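Local structure of putative uronate isomerase (Thermotoga maritima, 4NAR) at residues T122-K133 / E174-L185. The protein probably acts as an isomerase of the lactate racemase family, perhaps interconverting the enantiomers of lactate. Sequence-based numbering, arbitrary orientation.
Sequences TEGDLEEEIPIK and EVVDTFHWAAVL. With SO4 (sulfate ion), chain B.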
# COMPACT_ATOMS: atom_id res chain seq x y z
N THR A 122 8.09 18.66 -2.05
CA THR A 122 6.94 18.91 -2.94
C THR A 122 7.15 20.04 -3.96
O THR A 122 6.17 20.63 -4.43
CB THR A 122 5.62 19.18 -2.15
OG1 THR A 122 5.78 20.32 -1.30
CG2 THR A 122 5.23 17.97 -1.33
N GLU A 123 8.42 20.32 -4.30
CA GLU A 123 8.74 21.40 -5.24
C GLU A 123 8.08 22.73 -4.83
O GLU A 123 7.65 23.51 -5.69
CB GLU A 123 8.28 21.02 -6.65
CG GLU A 123 8.83 19.69 -7.16
CD GLU A 123 8.16 19.20 -8.45
OE1 GLU A 123 7.32 19.94 -9.02
OE2 GLU A 123 8.48 18.08 -8.90
N GLY A 124 7.98 22.98 -3.52
CA GLY A 124 7.34 24.18 -3.02
C GLY A 124 5.82 24.20 -3.14
O GLY A 124 5.19 25.20 -2.79
N ASP A 125 5.22 23.11 -3.64
CA ASP A 125 3.77 23.10 -3.79
C ASP A 125 3.02 23.29 -2.46
O ASP A 125 1.96 23.92 -2.44
CB ASP A 125 3.28 21.84 -4.53
CG ASP A 125 3.39 21.97 -6.05
OD1 ASP A 125 3.70 23.08 -6.54
OD2 ASP A 125 3.15 20.96 -6.77
N LEU A 126 3.56 22.77 -1.36
CA LEU A 126 2.85 22.88 -0.08
C LEU A 126 3.26 24.08 0.77
O LEU A 126 2.42 24.93 1.12
CB LEU A 126 2.93 21.57 0.72
CG LEU A 126 1.88 20.53 0.32
CD1 LEU A 126 0.48 21.15 0.31
CD2 LEU A 126 2.21 19.92 -1.04
N GLU A 127 4.55 24.14 1.12
CA GLU A 127 5.11 25.26 1.87
C GLU A 127 4.40 25.58 3.19
O GLU A 127 3.99 26.72 3.43
CB GLU A 127 5.18 26.51 0.99
CG GLU A 127 6.54 26.74 0.37
CD GLU A 127 6.47 27.55 -0.92
OE1 GLU A 127 5.35 27.97 -1.29
OE2 GLU A 127 7.52 27.75 -1.57
N GLU A 128 4.30 24.58 4.05
CA GLU A 128 3.75 24.76 5.39
C GLU A 128 4.21 23.63 6.32
O GLU A 128 4.68 22.59 5.86
CB GLU A 128 2.22 24.81 5.35
CG GLU A 128 1.57 23.55 4.77
CD GLU A 128 0.05 23.53 4.92
OE1 GLU A 128 -0.64 23.70 3.89
OE2 GLU A 128 -0.44 23.35 6.07
N GLU A 129 4.09 23.86 7.63
CA GLU A 129 4.33 22.83 8.64
C GLU A 129 3.23 21.77 8.54
O GLU A 129 2.04 22.10 8.50
CB GLU A 129 4.33 23.43 10.05
CG GLU A 129 5.71 23.74 10.60
CD GLU A 129 5.67 24.63 11.84
OE1 GLU A 129 5.94 24.13 12.96
OE2 GLU A 129 5.38 25.84 11.70
N ILE A 130 3.63 20.50 8.49
CA ILE A 130 2.68 19.40 8.38
C ILE A 130 2.60 18.65 9.71
O ILE A 130 3.60 18.12 10.19
CB ILE A 130 3.07 18.43 7.23
CG1 ILE A 130 2.86 19.11 5.87
CG2 ILE A 130 2.26 17.14 7.29
CD1 ILE A 130 1.41 19.47 5.58
N PRO A 131 1.41 18.64 10.33
CA PRO A 131 1.29 17.92 11.61
C PRO A 131 1.32 16.40 11.39
O PRO A 131 0.78 15.90 10.39
CB PRO A 131 -0.08 18.37 12.14
CG PRO A 131 -0.86 18.77 10.88
CD PRO A 131 0.17 19.32 9.93
N ILE A 132 1.97 15.68 12.30
CA ILE A 132 2.00 14.22 12.25
C ILE A 132 1.10 13.65 13.34
O ILE A 132 1.37 13.81 14.53
CB ILE A 132 3.44 13.69 12.45
CG1 ILE A 132 4.35 14.20 11.33
CG2 ILE A 132 3.48 12.17 12.47
CD1 ILE A 132 5.43 15.12 11.82
N LYS A 133 0.04 12.96 12.91
CA LYS A 133 -0.92 12.38 13.85
C LYS A 133 -1.14 10.90 13.56
O LYS A 133 -1.50 10.52 12.42
CB LYS A 133 -2.25 13.13 13.76
CG LYS A 133 -2.13 14.63 14.00
CD LYS A 133 -3.49 15.28 13.86
CE LYS A 133 -3.36 16.79 13.70
NZ LYS A 133 -4.41 17.31 12.77
N GLU A 174 -3.13 14.68 6.74
CA GLU A 174 -2.18 15.71 6.34
C GLU A 174 -0.87 15.11 5.85
O GLU A 174 -0.44 15.41 4.73
CB GLU A 174 -1.91 16.72 7.46
CG GLU A 174 -3.14 17.35 8.06
CD GLU A 174 -3.67 16.56 9.26
OE1 GLU A 174 -3.63 15.29 9.22
OE2 GLU A 174 -4.11 17.22 10.24
N VAL A 175 -0.25 14.26 6.67
CA VAL A 175 1.04 13.71 6.29
C VAL A 175 0.92 12.76 5.08
O VAL A 175 1.82 12.69 4.23
CB VAL A 175 1.75 13.02 7.50
CG1 VAL A 175 0.90 11.83 8.03
CG2 VAL A 175 3.18 12.60 7.14
N VAL A 176 -0.21 12.05 5.00
CA VAL A 176 -0.42 11.10 3.91
C VAL A 176 -0.67 11.82 2.57
O VAL A 176 -0.17 11.39 1.51
CB VAL A 176 -1.55 10.10 4.28
CG1 VAL A 176 -1.98 9.26 3.06
CG2 VAL A 176 -1.10 9.20 5.48
N ASP A 177 -1.43 12.91 2.61
CA ASP A 177 -1.63 13.74 1.42
C ASP A 177 -0.28 14.21 0.89
O ASP A 177 -0.01 14.16 -0.33
CB ASP A 177 -2.50 14.97 1.74
CG ASP A 177 -4.00 14.65 1.78
OD1 ASP A 177 -4.39 13.45 1.93
OD2 ASP A 177 -4.80 15.61 1.68
N THR A 178 0.56 14.66 1.82
CA THR A 178 1.87 15.23 1.53
C THR A 178 2.78 14.22 0.85
O THR A 178 3.42 14.55 -0.16
CB THR A 178 2.56 15.73 2.81
OG1 THR A 178 1.81 16.82 3.36
CG2 THR A 178 4.00 16.19 2.53
N PHE A 179 2.87 13.00 1.39
CA PHE A 179 3.77 12.05 0.74
C PHE A 179 3.24 11.57 -0.61
O PHE A 179 4.01 11.39 -1.56
CB PHE A 179 4.23 10.90 1.67
CG PHE A 179 3.33 9.69 1.69
CD1 PHE A 179 3.25 8.81 0.61
CD2 PHE A 179 2.61 9.38 2.85
CE1 PHE A 179 2.44 7.69 0.65
CE2 PHE A 179 1.81 8.24 2.90
CZ PHE A 179 1.72 7.39 1.80
N HIS A 180 1.92 11.39 -0.70
CA HIS A 180 1.32 10.99 -1.97
C HIS A 180 1.58 12.04 -3.06
O HIS A 180 1.91 11.69 -4.20
CB HIS A 180 -0.18 10.72 -1.81
CG HIS A 180 -0.50 9.35 -1.31
ND1 HIS A 180 -0.24 8.21 -2.05
CD2 HIS A 180 -1.06 8.93 -0.15
CE1 HIS A 180 -0.63 7.15 -1.36
NE2 HIS A 180 -1.12 7.56 -0.20
N TRP A 181 1.46 13.31 -2.71
CA TRP A 181 1.69 14.37 -3.67
C TRP A 181 3.17 14.50 -4.04
O TRP A 181 3.51 14.70 -5.21
CB TRP A 181 1.16 15.71 -3.15
CG TRP A 181 1.14 16.78 -4.19
CD1 TRP A 181 1.88 17.94 -4.20
CD2 TRP A 181 0.37 16.79 -5.40
NE1 TRP A 181 1.60 18.67 -5.34
CE2 TRP A 181 0.67 17.98 -6.10
CE3 TRP A 181 -0.58 15.92 -5.97
CZ2 TRP A 181 0.09 18.32 -7.32
CZ3 TRP A 181 -1.16 16.25 -7.19
CH2 TRP A 181 -0.83 17.45 -7.85
N ALA A 182 4.05 14.41 -3.04
CA ALA A 182 5.49 14.40 -3.26
C ALA A 182 5.84 13.29 -4.25
O ALA A 182 6.61 13.51 -5.20
CB ALA A 182 6.24 14.19 -1.94
N ALA A 183 5.26 12.12 -4.04
CA ALA A 183 5.54 10.95 -4.87
C ALA A 183 5.09 11.15 -6.30
O ALA A 183 5.81 10.83 -7.25
CB ALA A 183 4.88 9.69 -4.27
N VAL A 184 3.88 11.68 -6.47
CA VAL A 184 3.33 11.80 -7.82
C VAL A 184 4.05 12.87 -8.67
O VAL A 184 4.08 12.77 -9.91
CB VAL A 184 1.79 12.01 -7.81
CG1 VAL A 184 1.45 13.50 -7.63
CG2 VAL A 184 1.16 11.42 -9.10
N LEU A 185 4.66 13.85 -8.02
CA LEU A 185 5.47 14.83 -8.73
C LEU A 185 6.67 14.16 -9.39
O LEU A 185 7.00 14.45 -10.54
CB LEU A 185 5.91 15.96 -7.79
CG LEU A 185 4.81 16.91 -7.31
CD1 LEU A 185 5.41 18.00 -6.43
CD2 LEU A 185 4.05 17.53 -8.49
S SO4 B . -3.75 5.10 1.21
O1 SO4 B . -2.37 5.60 1.40
O2 SO4 B . -4.13 4.29 2.38
O3 SO4 B . -4.66 6.24 1.05
O4 SO4 B . -3.81 4.27 -0.01
O HOH W 1 -1.06 13.85 9.47
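Lys133 and Glu174 make a salt bridge that ties strand 130-135, one arm of a two-stranded antiparallel sheet in the lactate racemase N-terminal domain, to helix 173-186. Lys133 NZ meets Glu174 OE2 on the syn side of the carboxylate at 2.5 Å. Glu174 reaches it by bending at its second torsion (chi2 91°), which lays the chain across the ring of Pro131, with CG of the proline 3.9 Å from CG of Glu174. The other oxygen, OE1, takes a bond from a water that also donates to Pro131 O and accepts from Val175 N, so this water joins strand to helix. Replacing Glu174 by an alanine would probably leave the Lys133 ammonium without its carboxylate mate and the water with one acceptor fewer. One turn on, CD1 of Ile130 lies 3.5 Å from Thr178 OG1; that hydroxyl donates back to Glu174 O.

Further along the helix, the type I' turn from Thr122 to Asp125, followed by Leu126, meets Trp181. In Trp181, CG lies anti to the backbone N (chi1 -169°), which swings the indole to where CD2 of Leu126 comes 3.7 Å from CD1 of the ring, and Lys347 adds a cation-pi contact. Leu185 CD1 packs 3.4 Å from Thr122 O, the Glu123 carboxylate coming from the opposite direction. Trp181 NE1 donates nearly in its ring plane to the anti side of Asp125 OD2, 3.1 Å away.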